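Local coordinates for protein 5'-methylthioadenosine nucleosidase (Arabidopsis thaliana, PDB 2QTG) that is a nucleosidase of the phosphorylase superfamily, a two-subunit assembly whose chains are each built round a mixed beta-sheet flanked by helices, at residues V30-M35 with N75-G80; D109-A114 with L213-V218; G118-K123 with D225-D230; V130-D135 with L170-L175. All blocks are in the same frame, centred on the assembly; numbering follows the deposited sequence. Where two conformers were deposited one is given.

Interaction 1. Residues V30-M35 with N75-G80. With MTH (2-(4-amino-pyrrolo[2,3-D]pyrimidin-7-yl)-5-methylsulfanylmethyl-tetrahydro-furan-3,4-diol), chain C.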
loop_
_atom_site.group_PDB
_atom_site.type_symbol
_atom_site.label_atom_id
_atom_site.label_comp_id
_atom_site.label_asym_id
_atom_site.label_seq_id
_atom_site.Cartn_x
_atom_site.Cartn_y
_atom_site.Cartn_z
ATOM N N VAL A 30 -3.499 -3.077 19.335
ATOM C CA VAL A 30 -4.120 -3.420 18.067
ATOM C C VAL A 30 -3.337 -4.554 17.354
ATOM O O VAL A 30 -2.132 -4.440 17.112
ATOM C CB VAL A 30 -4.256 -2.182 17.121
ATOM C CG1 VAL A 30 -4.627 -2.599 15.696
ATOM C CG2 VAL A 30 -5.271 -1.186 17.656
ATOM N N PHE A 31 -4.031 -5.641 17.054
ATOM C CA PHE A 31 -3.543 -6.712 16.145
ATOM C C PHE A 31 -3.979 -6.415 14.709
ATOM O O PHE A 31 -5.163 -6.224 14.435
ATOM C CB PHE A 31 -4.096 -8.067 16.531
ATOM C CG PHE A 31 -3.413 -8.697 17.678
ATOM C CD1 PHE A 31 -3.722 -8.300 18.991
ATOM C CD2 PHE A 31 -2.458 -9.698 17.472
ATOM C CE1 PHE A 31 -3.090 -8.889 20.062
ATOM C CE2 PHE A 31 -1.811 -10.305 18.557
ATOM C CZ PHE A 31 -2.120 -9.903 19.835
ATOM N N VAL A 32 -3.015 -6.344 13.793
ATOM C CA VAL A 32 -3.338 -6.223 12.358
ATOM C C VAL A 32 -3.135 -7.590 11.701
ATOM O O VAL A 32 -1.993 -8.082 11.597
ATOM C CB VAL A 32 -2.450 -5.134 11.640
ATOM C CG1 VAL A 32 -2.637 -5.203 10.116
ATOM C CG2 VAL A 32 -2.801 -3.739 12.178
ATOM N N ILE A 33 -4.231 -8.234 11.295
ATOM C CA ILE A 33 -4.133 -9.607 10.810
ATOM C C ILE A 33 -4.760 -9.675 9.412
ATOM O O ILE A 33 -5.925 -9.310 9.228
ATOM C CB ILE A 33 -4.763 -10.685 11.786
ATOM C CG1 ILE A 33 -4.156 -10.614 13.226
ATOM C CG2 ILE A 33 -4.620 -12.100 11.132
ATOM C CD1 ILE A 33 -4.873 -11.527 14.313
ATOM N N ALA A 34 -3.996 -10.153 8.438
ATOM C CA ALA A 34 -4.384 -9.984 7.018
ATOM C C ALA A 34 -5.556 -10.893 6.564
ATOM O O ALA A 34 -6.435 -10.452 5.810
ATOM C CB ALA A 34 -3.196 -10.206 6.129
ATOM N N MET A 35 -5.551 -12.139 7.036
ATOM C CA MET A 35 -6.596 -13.119 6.689
ATOM C C MET A 35 -7.471 -13.524 7.880
ATOM O O MET A 35 -6.959 -13.842 8.967
ATOM C CB MET A 35 -5.946 -14.370 6.080
ATOM C CG MET A 35 -5.023 -14.060 4.897
ATOM S SD MET A 35 -4.691 -15.508 3.882
ATOM C CE MET A 35 -3.647 -16.408 5.014
ATOM N N ASN A 75 -7.886 -4.884 20.339
ATOM C CA ASN A 75 -8.512 -4.746 19.022
ATOM C C ASN A 75 -7.803 -5.618 18.001
ATOM O O ASN A 75 -6.570 -5.638 17.926
ATOM C CB ASN A 75 -8.519 -3.278 18.606
ATOM C CG ASN A 75 -9.369 -2.445 19.531
ATOM O OD1 ASN A 75 -10.559 -2.731 19.699
ATOM N ND2 ASN A 75 -8.768 -1.430 20.168
ATOM N N VAL A 76 -8.570 -6.412 17.281
ATOM C CA VAL A 76 -8.071 -7.183 16.152
ATOM C C VAL A 76 -8.737 -6.650 14.875
ATOM O O VAL A 76 -9.948 -6.635 14.752
ATOM C CB VAL A 76 -8.280 -8.725 16.314
ATOM C CG1 VAL A 76 -7.930 -9.472 15.049
ATOM C CG2 VAL A 76 -7.484 -9.285 17.529
ATOM N N VAL A 77 -7.907 -6.227 13.931
ATOM C CA VAL A 77 -8.417 -5.650 12.702
ATOM C C VAL A 77 -7.921 -6.427 11.497
ATOM O O VAL A 77 -6.759 -6.897 11.454
ATOM C CB VAL A 77 -8.105 -4.151 12.570
ATOM C CG1 VAL A 77 -6.635 -3.932 12.214
ATOM C CG2 VAL A 77 -9.034 -3.514 11.549
ATOM N N CYS A 78 -8.850 -6.616 10.547
ATOM C CA CYS A 78 -8.677 -7.403 9.330
ATOM C C CYS A 78 -9.234 -6.598 8.149
ATOM O O CYS A 78 -10.333 -6.026 8.256
ATOM C CB CYS A 78 -9.442 -8.749 9.417
ATOM S SG CYS A 78 -8.928 -9.846 10.758
ATOM N N PRO A 79 -8.526 -6.585 7.015
ATOM C CA PRO A 79 -9.040 -5.853 5.853
ATOM C C PRO A 79 -10.303 -6.499 5.224
ATOM O O PRO A 79 -10.997 -5.855 4.419
ATOM C CB PRO A 79 -7.863 -5.854 4.890
ATOM C CG PRO A 79 -7.095 -7.078 5.245
ATOM C CD PRO A 79 -7.247 -7.274 6.719
ATOM N N GLY A 80 -10.569 -7.750 5.601
ATOM C CA GLY A 80 -11.773 -8.475 5.210
ATOM C C GLY A 80 -11.853 -8.866 3.764
ATOM O O GLY A 80 -10.843 -8.969 3.071
HETATM C CS MTH C . -3.133 -15.618 0.359
HETATM S "S5'" MTH C . -1.591 -14.749 0.051
HETATM C "C5'" MTH C . -0.730 -15.372 1.468
HETATM C "C4'" MTH C . -0.971 -14.640 2.797
HETATM O "O4'" MTH C . -0.244 -15.353 3.828
HETATM C "C2'" MTH C . 1.000 -13.369 3.232
HETATM O "O2'" MTH C . 1.565 -12.340 4.080
HETATM C "C3'" MTH C . -0.465 -13.197 2.853
HETATM O "O3'" MTH C . -1.259 -12.503 3.831
HETATM C "C1'" MTH C . 1.062 -14.718 3.987
HETATM N N9 MTH C . 2.071 -15.590 3.419
HETATM C C8 MTH C . 2.153 -16.867 3.589
HETATM C C7 MTH C . 3.223 -17.373 3.161
HETATM C C5 MTH C . 3.781 -16.641 2.250
HETATM C C6 MTH C . 4.840 -16.802 1.400
HETATM N N6 MTH C . 5.467 -18.002 1.251
HETATM N N1 MTH C . 5.163 -15.677 0.695
HETATM C C2 MTH C . 4.499 -14.483 0.864
HETATM N N3 MTH C . 3.444 -14.335 1.725
HETATM C C4 MTH C . 3.095 -15.425 2.451
HETATM O O HOH W 1 -9.062 -10.400 6.074
#
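Phe-31 sits at the centre of a parallel ladder, its backbone using both polar groups on the neighbouring strand. Its N donates to Asn-75 O over 2.7 Å, and its O receives Val-77 N. Ile-33 N reaches Val-77 O at 2.9 Å, almost straight at 177°, so Val-77 is gripped through both N and O. The carbonyl of Asn-75 also takes a CA-H...O contact from Val-30 CA at 3.3 Å. Beyond the ladder a water takes over: it donates to Ala-34 O at 2.6 Å and weakly accepts Gly-80 N. Asn-75 OD1 bonds elsewhere, to His-66. Between the bonds Phe-31 CB packs 3.7 Å from Val-76 CG2, and Ile-33 CD1 meets Val-76 CG1. Past the strand end Ala-34 CB and Met-35 CE come to 3.8 Å from MTH O3' and O4', so the chain leaving the sheet borders the ligand site. Helix 92-106 packs on the face of Val-32 and Val-77, helix 36-46 touches Phe-31 and Ile-33, and strand 110-119 continues the sheet beside strand 28-32.

Interaction 2. Residues D109-A114 with L213-V218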
loop_
_atom_site.group_PDB
_atom_site.type_symbol
_atom_site.label_atom_id
_atom_site.label_comp_id
_atom_site.label_asym_id
_atom_site.label_seq_id
_atom_site.Cartn_x
_atom_site.Cartn_y
_atom_site.Cartn_z
ATOM N N ASP A 109 -1.442 1.785 22.074
ATOM C CA ASP A 109 -0.048 1.957 22.547
ATOM C C ASP A 109 0.983 1.143 21.734
ATOM O O ASP A 109 2.162 1.491 21.650
ATOM C CB ASP A 109 0.027 1.651 24.046
ATOM C CG ASP A 109 -0.941 2.507 24.858
ATOM O OD1 ASP A 109 -0.803 3.748 24.809
ATOM O OD2 ASP A 109 -1.867 1.955 25.493
ATOM N N ILE A 110 0.515 0.092 21.077
ATOM C CA ILE A 110 1.390 -0.823 20.350
ATOM C C ILE A 110 0.569 -1.591 19.289
ATOM O O ILE A 110 -0.583 -1.912 19.498
ATOM C CB ILE A 110 2.103 -1.778 21.362
ATOM C CG1 ILE A 110 3.092 -2.741 20.677
ATOM C CG2 ILE A 110 1.089 -2.492 22.238
ATOM C CD1 ILE A 110 4.169 -3.368 21.682
ATOM N N ILE A 111 1.176 -1.841 18.148
ATOM C CA ILE A 111 0.579 -2.632 17.080
ATOM C C ILE A 111 1.304 -3.982 17.001
ATOM O O ILE A 111 2.525 -4.026 17.075
ATOM C CB ILE A 111 0.798 -1.933 15.712
ATOM C CG1 ILE A 111 0.163 -0.556 15.647
ATOM C CG2 ILE A 111 0.448 -2.878 14.469
ATOM C CD1 ILE A 111 -1.296 -0.542 15.774
ATOM N N ILE A 112 0.544 -5.053 16.820
ATOM C CA ILE A 112 1.081 -6.365 16.564
ATOM C C ILE A 112 0.539 -6.868 15.218
ATOM O O ILE A 112 -0.652 -7.158 15.064
ATOM C CB ILE A 112 0.717 -7.390 17.672
ATOM C CG1 ILE A 112 0.959 -6.817 19.085
ATOM C CG2 ILE A 112 1.335 -8.822 17.362
ATOM C CD1 ILE A 112 0.779 -7.773 20.227
ATOM N N ASN A 113 1.432 -6.987 14.252
ATOM C CA ASN A 113 1.132 -7.625 12.968
ATOM C C ASN A 113 1.387 -9.121 13.165
ATOM O O ASN A 113 2.505 -9.542 13.318
ATOM C CB ASN A 113 1.990 -7.029 11.844
ATOM C CG ASN A 113 1.770 -7.694 10.470
ATOM O OD1 ASN A 113 2.725 -7.849 9.720
ATOM N ND2 ASN A 113 0.509 -8.088 10.147
ATOM N N ALA A 114 0.322 -9.914 13.212
ATOM C CA ALA A 114 0.432 -11.372 13.431
ATOM C C ALA A 114 -0.113 -12.121 12.213
ATOM O O ALA A 114 -1.176 -11.779 11.702
ATOM C CB ALA A 114 -0.354 -11.776 14.692
ATOM N N LEU A 213 3.410 7.317 12.051
ATOM C CA LEU A 213 2.536 7.790 13.135
ATOM C C LEU A 213 3.132 7.571 14.539
ATOM O O LEU A 213 2.453 7.767 15.544
ATOM C CB LEU A 213 1.150 7.137 13.016
ATOM C CG LEU A 213 0.314 7.678 11.854
ATOM C CD1 LEU A 213 -0.941 6.826 11.578
ATOM C CD2 LEU A 213 -0.083 9.142 12.102
ATOM N N LYS A 214 4.390 7.146 14.562
ATOM C CA LYS A 214 5.182 6.925 15.771
ATOM C C LYS A 214 4.545 5.965 16.783
ATOM O O LYS A 214 4.488 6.263 17.987
ATOM C CB LYS A 214 5.550 8.276 16.424
ATOM C CG LYS A 214 6.368 9.230 15.501
ATOM C CD LYS A 214 7.704 8.593 15.112
ATOM C CE LYS A 214 8.452 9.332 13.980
ATOM N NZ LYS A 214 7.598 9.683 12.796
ATOM N N ILE A 215 4.067 4.815 16.291
ATOM C CA ILE A 215 3.524 3.766 17.141
ATOM C C ILE A 215 4.454 2.554 17.144
ATOM O O ILE A 215 4.811 2.038 16.068
ATOM C CB ILE A 215 2.097 3.293 16.707
ATOM C CG1 ILE A 215 1.182 4.485 16.369
ATOM C CG2 ILE A 215 1.475 2.332 17.751
ATOM C CD1 ILE A 215 0.789 5.323 17.615
ATOM N N PRO A 216 4.802 2.068 18.354
ATOM C CA PRO A 216 5.592 0.825 18.496
ATOM C C PRO A 216 4.921 -0.318 17.749
ATOM O O PRO A 216 3.709 -0.496 17.832
ATOM C CB PRO A 216 5.596 0.542 19.994
ATOM C CG PRO A 216 5.266 1.873 20.669
ATOM C CD PRO A 216 4.454 2.675 19.660
ATOM N N VAL A 217 5.720 -1.069 17.005
ATOM C CA VAL A 217 5.186 -2.185 16.236
ATOM C C VAL A 217 6.058 -3.423 16.464
ATOM O O VAL A 217 7.292 -3.333 16.506
ATOM C CB VAL A 217 5.053 -1.825 14.724
ATOM C CG1 VAL A 217 6.464 -1.506 14.086
ATOM C CG2 VAL A 217 4.277 -2.894 13.969
ATOM N N VAL A 218 5.377 -4.555 16.634
ATOM C CA VAL A 218 6.003 -5.876 16.701
ATOM C C VAL A 218 5.251 -6.859 15.778
ATOM O O VAL A 218 4.118 -6.598 15.318
ATOM C CB VAL A 218 6.115 -6.431 18.164
ATOM C CG1 VAL A 218 6.756 -5.416 19.130
ATOM C CG2 VAL A 218 4.792 -6.759 18.701
#
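Ile-111 and Val-218 make the close-fitting part of this parallel pairing, in which strands 110-119 and 217-226 are neighbours in the central mixed sheet of the phosphorylase-superfamily fold. Ile-111 N donates to Pro-216 O and its carbonyl takes Val-218 N, both at 2.9 Å; Val-218 O then receives Asn-113 N through a more bent bond of 153°. On one face Ile-111 CG2 meets Val-217 CG2 at 3.9 Å, while Ile-111 CG1, held beside its backbone N (chi1 -61°), runs to Ile-215 CG2. On the other, Ile-112 and Val-218 lie side by side, CG1 against CG2, and Val-218 CG1 touches Ile-110 CD1 at 4.2 Å. Before strand 217-226 begins, the contact thins to partly exposed Ile-215 and Pro-216, with Asp-109 at the edge; Pro-216 CD lies 3.3 Å from Asp-109 O. Further back is Lys-214, the exposed C-prime residue of the Schellman motif that ends helix 203-212. Directional backbone bonds thus set the register, while aliphatic carbons fill the two faces.

Interaction 3. Residues G118-K123 with D225-D230. With MTH (2-(4-amino-pyrrolo[2,3-D]pyrimidin-7-yl)-5-methylsulfanylmethyl-tetrahydro-furan-3,4-diol), chain C.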
loop_
_atom_site.group_PDB
_atom_site.type_symbol
_atom_site.label_atom_id
_atom_site.label_comp_id
_atom_site.label_asym_id
_atom_site.label_seq_id
_atom_site.Cartn_x
_atom_site.Cartn_y
_atom_site.Cartn_z
ATOM N N GLY A 118 6.274 -17.313 4.744
ATOM C CA GLY A 118 7.337 -18.194 4.250
ATOM C C GLY A 118 8.561 -18.100 5.166
ATOM O O GLY A 118 8.792 -17.066 5.834
ATOM N N GLY A 119 9.335 -19.177 5.215
ATOM C CA GLY A 119 10.594 -19.191 5.947
ATOM C C GLY A 119 11.656 -19.916 5.143
ATOM O O GLY A 119 11.337 -20.742 4.270
ATOM N N PHE A 120 12.913 -19.602 5.418
ATOM C CA PHE A 120 14.054 -20.285 4.787
ATOM C C PHE A 120 14.625 -21.288 5.768
ATOM O O PHE A 120 15.105 -20.915 6.877
ATOM C CB PHE A 120 15.111 -19.270 4.308
ATOM C CG PHE A 120 14.640 -18.473 3.133
ATOM C CD1 PHE A 120 14.803 -18.974 1.834
ATOM C CD2 PHE A 120 13.947 -17.275 3.325
ATOM C CE1 PHE A 120 14.326 -18.252 0.726
ATOM C CE2 PHE A 120 13.428 -16.556 2.224
ATOM C CZ PHE A 120 13.631 -17.055 0.923
ATOM N N LYS A 121 14.524 -22.562 5.403
ATOM C CA LYS A 121 15.114 -23.590 6.249
ATOM C C LYS A 121 16.619 -23.342 6.471
ATOM O O LYS A 121 17.134 -23.653 7.518
ATOM C CB LYS A 121 14.810 -25.018 5.778
ATOM C CG LYS A 121 15.366 -25.456 4.450
ATOM C CD LYS A 121 15.377 -26.991 4.402
ATOM C CE LYS A 121 15.761 -27.519 3.021
ATOM N NZ LYS A 121 16.192 -28.982 3.107
ATOM N N VAL A 122 17.287 -22.734 5.500
ATOM C CA VAL A 122 18.710 -22.419 5.641
ATOM C C VAL A 122 19.002 -21.255 6.603
ATOM O O VAL A 122 20.161 -21.067 6.983
ATOM C CB VAL A 122 19.422 -22.224 4.268
ATOM C CG1 VAL A 122 19.154 -23.417 3.326
ATOM C CG2 VAL A 122 19.049 -20.871 3.610
ATOM N N LYS A 123 17.966 -20.501 7.002
ATOM C CA LYS A 123 18.072 -19.466 8.041
ATOM C C LYS A 123 17.536 -19.989 9.384
ATOM O O LYS A 123 17.397 -19.233 10.358
ATOM C CB LYS A 123 17.323 -18.180 7.654
ATOM C CG LYS A 123 17.792 -17.436 6.398
ATOM C CD LYS A 123 19.214 -16.868 6.525
ATOM C CE LYS A 123 19.308 -15.782 7.558
ATOM N NZ LYS A 123 20.763 -15.435 7.763
ATOM N N ASP A 225 5.176 -22.287 5.234
ATOM C CA ASP A 225 5.874 -23.006 4.194
ATOM C C ASP A 225 7.324 -22.603 4.174
ATOM O O ASP A 225 7.679 -21.501 4.600
ATOM C CB ASP A 225 5.216 -22.853 2.824
ATOM C CG ASP A 225 5.540 -21.573 2.178
ATOM O OD1 ASP A 225 5.083 -20.531 2.694
ATOM O OD2 ASP A 225 6.236 -21.626 1.144
ATOM N N LEU A 226 8.136 -23.550 3.714
ATOM C CA LEU A 226 9.574 -23.400 3.554
ATOM C C LEU A 226 9.815 -23.021 2.109
ATOM O O LEU A 226 9.616 -23.835 1.173
ATOM C CB LEU A 226 10.281 -24.715 3.943
ATOM C CG LEU A 226 10.273 -25.177 5.413
ATOM C CD1 LEU A 226 11.280 -26.377 5.610
ATOM C CD2 LEU A 226 10.541 -24.059 6.486
ATOM N N VAL A 227 10.175 -21.755 1.911
ATOM C CA VAL A 227 10.351 -21.204 0.558
ATOM C C VAL A 227 11.449 -21.979 -0.178
ATOM O O VAL A 227 11.390 -22.173 -1.387
ATOM C CB VAL A 227 10.677 -19.708 0.617
ATOM C CG1 VAL A 227 10.980 -19.196 -0.779
ATOM C CG2 VAL A 227 9.497 -18.916 1.248
ATOM N N ASP A 228 12.410 -22.488 0.578
ATOM C CA ASP A 228 13.508 -23.270 0.031
ATOM C C ASP A 228 13.419 -24.788 0.360
ATOM O O ASP A 228 14.444 -25.474 0.425
ATOM C CB ASP A 228 14.853 -22.669 0.481
ATOM C CG ASP A 228 15.051 -22.699 2.008
ATOM O OD1 ASP A 228 14.113 -23.067 2.768
ATOM O OD2 ASP A 228 16.165 -22.326 2.447
ATOM N N GLY A 229 12.196 -25.294 0.526
ATOM C CA GLY A 229 11.944 -26.735 0.705
ATOM C C GLY A 229 10.925 -27.263 -0.297
ATOM O O GLY A 229 10.411 -26.512 -1.118
ATOM N N ASP A 230 10.624 -28.559 -0.252
ATOM C CA ASP A 230 9.663 -29.120 -1.228
ATOM C C ASP A 230 8.200 -28.850 -0.913
ATOM O O ASP A 230 7.852 -28.426 0.202
ATOM C CB ASP A 230 9.883 -30.615 -1.485
ATOM C CG ASP A 230 10.508 -31.340 -0.301
ATOM O OD1 ASP A 230 11.704 -31.100 0.023
ATOM O OD2 ASP A 230 9.801 -32.179 0.283
HETATM C CS MTH C . -3.133 -15.618 0.359
HETATM S "S5'" MTH C . -1.591 -14.749 0.051
HETATM C "C5'" MTH C . -0.730 -15.372 1.468
HETATM C "C4'" MTH C . -0.971 -14.640 2.797
HETATM O "O4'" MTH C . -0.244 -15.353 3.828
HETATM C "C2'" MTH C . 1.000 -13.369 3.232
HETATM O "O2'" MTH C . 1.565 -12.340 4.080
HETATM C "C3'" MTH C . -0.465 -13.197 2.853
HETATM O "O3'" MTH C . -1.259 -12.503 3.831
HETATM C "C1'" MTH C . 1.062 -14.718 3.987
HETATM N N9 MTH C . 2.071 -15.590 3.419
HETATM C C8 MTH C . 2.153 -16.867 3.589
HETATM C C7 MTH C . 3.223 -17.373 3.161
HETATM C C5 MTH C . 3.781 -16.641 2.250
HETATM C C6 MTH C . 4.840 -16.802 1.400
HETATM N N6 MTH C . 5.467 -18.002 1.251
HETATM N N1 MTH C . 5.163 -15.677 0.695
HETATM C C2 MTH C . 4.499 -14.483 0.864
HETATM N N3 MTH C . 3.444 -14.335 1.725
HETATM C C4 MTH C . 3.095 -15.425 2.451
HETATM O O HOH W 2 13.679 -29.641 1.171
#
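Asp-228 clasps Lys-121 and Val-122, at the start of a 3-10 turn, with both carboxylate oxygens, each spent on a different backbone amide. OD1 accepts Lys-121 N at 2.7 Å and OD2 accepts Val-122 N at a longer 3.3 Å, both through the syn lone pair, so two neighbouring N-H groups hold the carboxylate against rotation. Its chi1 of 62° swings CG between its own N and carbonyl carbon, and the group then stands 79° to the ring of Phe-120, with OD2 near the ring plane at its edge. Val-227 comes over a face of the same ring: its CB lies 4.2 Å from the centroid in a CH-pi contact, offset toward the rim. The lysine's ammonium goes elsewhere: a water bonded to Asp-230 OD1 weakly accepts from Lys-121 NZ.

Behind the clasp two parallel strands end. Gly-119 N donates to Asp-225 O, and Gly-119 O takes Val-227 N at 2.8 Å. Val-227 CG2 packs 3.8 Å from Gly-118 CA. A type I turn, closed by Gly-229 N to Leu-226 O, sets Asp-228 facing the 3-10 segment. Asp-225 OD1 receives N6 of the bound MTH at 2.9 Å and 164°. Carboxy-terminal strand ends that line a ligand pocket are characteristic of alpha/beta folds, and in the mixed sheet of this phosphorylase-superfamily fold they help form the pyrrolopyrimidine end of the MTH site.

Interaction 4. Residues V130-D135 with L170-L175. With EDO (1,2-ethanediol), chain D.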
loop_
_atom_site.group_PDB
_atom_site.type_symbol
_atom_site.label_atom_id
_atom_site.label_comp_id
_atom_site.label_asym_id
_atom_site.label_seq_id
_atom_site.Cartn_x
_atom_site.Cartn_y
_atom_site.Cartn_z
ATOM N N VAL A 130 6.918 -19.820 15.367
ATOM C CA VAL A 130 6.454 -18.426 15.409
ATOM C C VAL A 130 7.626 -17.482 15.728
ATOM O O VAL A 130 8.196 -17.547 16.821
ATOM C CB VAL A 130 5.248 -18.201 16.385
ATOM C CG1 VAL A 130 4.729 -16.775 16.244
ATOM C CG2 VAL A 130 4.116 -19.232 16.097
ATOM N N PHE A 131 7.998 -16.653 14.749
ATOM C CA PHE A 131 9.110 -15.720 14.889
ATOM C C PHE A 131 8.664 -14.358 15.433
ATOM O O PHE A 131 7.555 -13.843 15.142
ATOM C CB PHE A 131 9.827 -15.509 13.552
ATOM C CG PHE A 131 10.791 -16.584 13.182
ATOM C CD1 PHE A 131 10.339 -17.852 12.844
ATOM C CD2 PHE A 131 12.141 -16.315 13.107
ATOM C CE1 PHE A 131 11.200 -18.818 12.486
ATOM C CE2 PHE A 131 13.036 -17.296 12.753
ATOM C CZ PHE A 131 12.577 -18.545 12.423
ATOM N N LEU A 132 9.546 -13.787 16.238
ATOM C CA LEU A 132 9.486 -12.403 16.587
ATOM C C LEU A 132 10.349 -11.782 15.509
ATOM O O LEU A 132 11.378 -12.331 15.160
ATOM C CB LEU A 132 10.108 -12.192 17.972
ATOM C CG LEU A 132 9.888 -10.843 18.637
ATOM C CD1 LEU A 132 8.359 -10.614 18.918
ATOM C CD2 LEU A 132 10.722 -10.773 19.930
ATOM N N VAL A 133 9.957 -10.667 14.942
ATOM C CA VAL A 133 10.746 -10.123 13.842
ATOM C C VAL A 133 11.678 -9.051 14.384
ATOM O O VAL A 133 11.220 -8.200 15.133
ATOM C CB VAL A 133 9.760 -9.579 12.734
ATOM C CG1 VAL A 133 10.419 -8.597 11.786
ATOM C CG2 VAL A 133 9.123 -10.765 11.976
ATOM N N SER A 134 12.961 -9.077 13.997
ATOM C CA SER A 134 13.909 -8.020 14.389
ATOM C C SER A 134 13.731 -6.743 13.588
ATOM O O SER A 134 13.675 -5.649 14.125
ATOM C CB SER A 134 15.363 -8.506 14.255
ATOM O OG SER A 134 15.583 -9.046 12.945
ATOM N N ASP A 135 13.669 -6.878 12.275
ATOM C CA ASP A 135 13.488 -5.728 11.417
ATOM C C ASP A 135 12.870 -6.176 10.083
ATOM O O ASP A 135 12.785 -7.390 9.786
ATOM C CB ASP A 135 14.802 -4.928 11.241
ATOM C CG ASP A 135 15.944 -5.744 10.682
ATOM O OD1 ASP A 135 15.763 -6.921 10.220
ATOM O OD2 ASP A 135 17.052 -5.160 10.660
ATOM N N LEU A 170 11.078 -17.082 21.401
ATOM C CA LEU A 170 10.746 -17.120 19.985
ATOM C C LEU A 170 12.028 -16.916 19.196
ATOM O O LEU A 170 12.894 -16.130 19.613
ATOM C CB LEU A 170 9.721 -16.023 19.676
ATOM C CG LEU A 170 8.393 -16.136 20.473
ATOM C CD1 LEU A 170 7.399 -15.032 20.098
ATOM C CD2 LEU A 170 7.766 -17.521 20.245
ATOM N N LYS A 171 12.165 -17.676 18.101
ATOM C CA LYS A 171 13.141 -17.403 17.064
ATOM C C LYS A 171 12.977 -15.956 16.534
ATOM O O LYS A 171 11.907 -15.354 16.625
ATOM C CB LYS A 171 13.003 -18.429 15.916
ATOM C CG LYS A 171 13.286 -19.876 16.346
ATOM C CD LYS A 171 13.496 -20.776 15.135
ATOM C CE LYS A 171 13.540 -22.221 15.587
ATOM N NZ LYS A 171 13.748 -23.136 14.492
ATOM N N ILE A 172 14.072 -15.377 16.043
ATOM C CA ILE A 172 14.021 -14.015 15.519
ATOM C C ILE A 172 14.791 -13.964 14.193
ATOM O O ILE A 172 15.661 -14.778 13.944
ATOM C CB ILE A 172 14.526 -12.942 16.581
ATOM C CG1 ILE A 172 14.121 -11.509 16.143
ATOM C CG2 ILE A 172 16.051 -13.120 16.867
ATOM C CD1 ILE A 172 13.752 -10.486 17.266
ATOM N N GLY A 173 14.435 -13.011 13.344
ATOM C CA GLY A 173 15.047 -12.907 12.034
ATOM C C GLY A 173 14.414 -11.740 11.314
ATOM O O GLY A 173 13.461 -11.107 11.803
ATOM N N ARG A 174 14.955 -11.431 10.158
ATOM C CA ARG A 174 14.456 -10.300 9.386
ATOM C C ARG A 174 13.356 -10.803 8.468
ATOM O O ARG A 174 13.468 -11.896 7.881
ATOM C CB ARG A 174 15.610 -9.649 8.596
ATOM C CG ARG A 174 15.184 -8.682 7.468
ATOM C CD ARG A 174 16.449 -8.107 6.834
ATOM N NE ARG A 174 17.090 -7.126 7.714
ATOM C CZ ARG A 174 18.253 -6.515 7.461
ATOM N NH1 ARG A 174 18.939 -6.796 6.370
ATOM N NH2 ARG A 174 18.735 -5.618 8.304
ATOM N N LEU A 175 12.324 -9.977 8.316
ATOM C CA LEU A 175 11.181 -10.263 7.465
ATOM C C LEU A 175 11.287 -9.453 6.170
ATOM O O LEU A 175 11.590 -8.257 6.224
ATOM C CB LEU A 175 9.860 -9.964 8.204
ATOM C CG LEU A 175 8.562 -9.991 7.356
ATOM C CD1 LEU A 175 8.142 -11.415 6.855
ATOM C CD2 LEU A 175 7.447 -9.378 8.168
HETATM C C1 EDO D . 9.676 -20.423 18.495
HETATM O O1 EDO D . 10.076 -19.475 17.513
HETATM C C2 EDO D . 8.855 -21.536 17.871
HETATM O O2 EDO D . 7.473 -21.232 17.944
#
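Lys-171 lays the root of its side chain over the ring of Phe-131: CB is 3.5 Å from the centroid, 17° off the normal, in a CH-pi contact. From there the extended chain brings CD to 3.6 Å from CZ, at the outer end of the ring, and NZ goes on to a salt bridge with Asp-129. Gly-173 N, for which the model offers no hydrogen-bonding partner, comes near the ring plane at its edge. Leu-132 CB meets Leu-170 CB at 4.2 Å. The pairing of strands 130-138 and 172-177 is parallel, within the curled mixed sheet of this phosphorylase-superfamily fold, although the local axes of 130-133 and 172-175 diverge by 70°. The chain also turns a corner at Ser-134. Past that corner Asp-135 faces Arg-174 in a side-on salt bridge. NE reaches OD1 at 2.8 Å and NH2 reaches OD2 at 2.9 Å, both oxygens nearly in the guanidinium plane; yet the carboxylate is turned 36° to that plane, and NE approaches OD1 from above the carboxylate plane. Gln-157 also bonds Asp-135 OD2, and Arg-174 NH1 holds Asn-194 O. At the far end 1,2-ethanediol, probably from the crystallisation liquor, bridges the backbones, its O1 accepting Lys-171 N and donating to Val-130 O.

How the interactions relate
One mixed sheet joins all four contacts. Interactions 2 and 3 share strands 110-119 and 217-226, interaction 2 at their beginnings and interaction 3 at their ends, so the two centres stand about 27 Å apart along one pair of strands. Interaction 1 adjoins interaction 2 directly: Val-30 O and Ile-112 N, 2.8 Å apart, probably hydrogen-bond, as do Val-32 N and Ile-112 O. Interaction 4 lies beyond strand 217-226, its nearest atoms about 5 Å from interactions 2 and 3. MTH links interactions 1 and 3, whose centres are about 25 Å apart: Met-35 and Ala-34 touch its tetrahydrofuran-diol part, Asp-225 its amino group. Leu-175 of interaction 4 approaches MTH to about 7 Å.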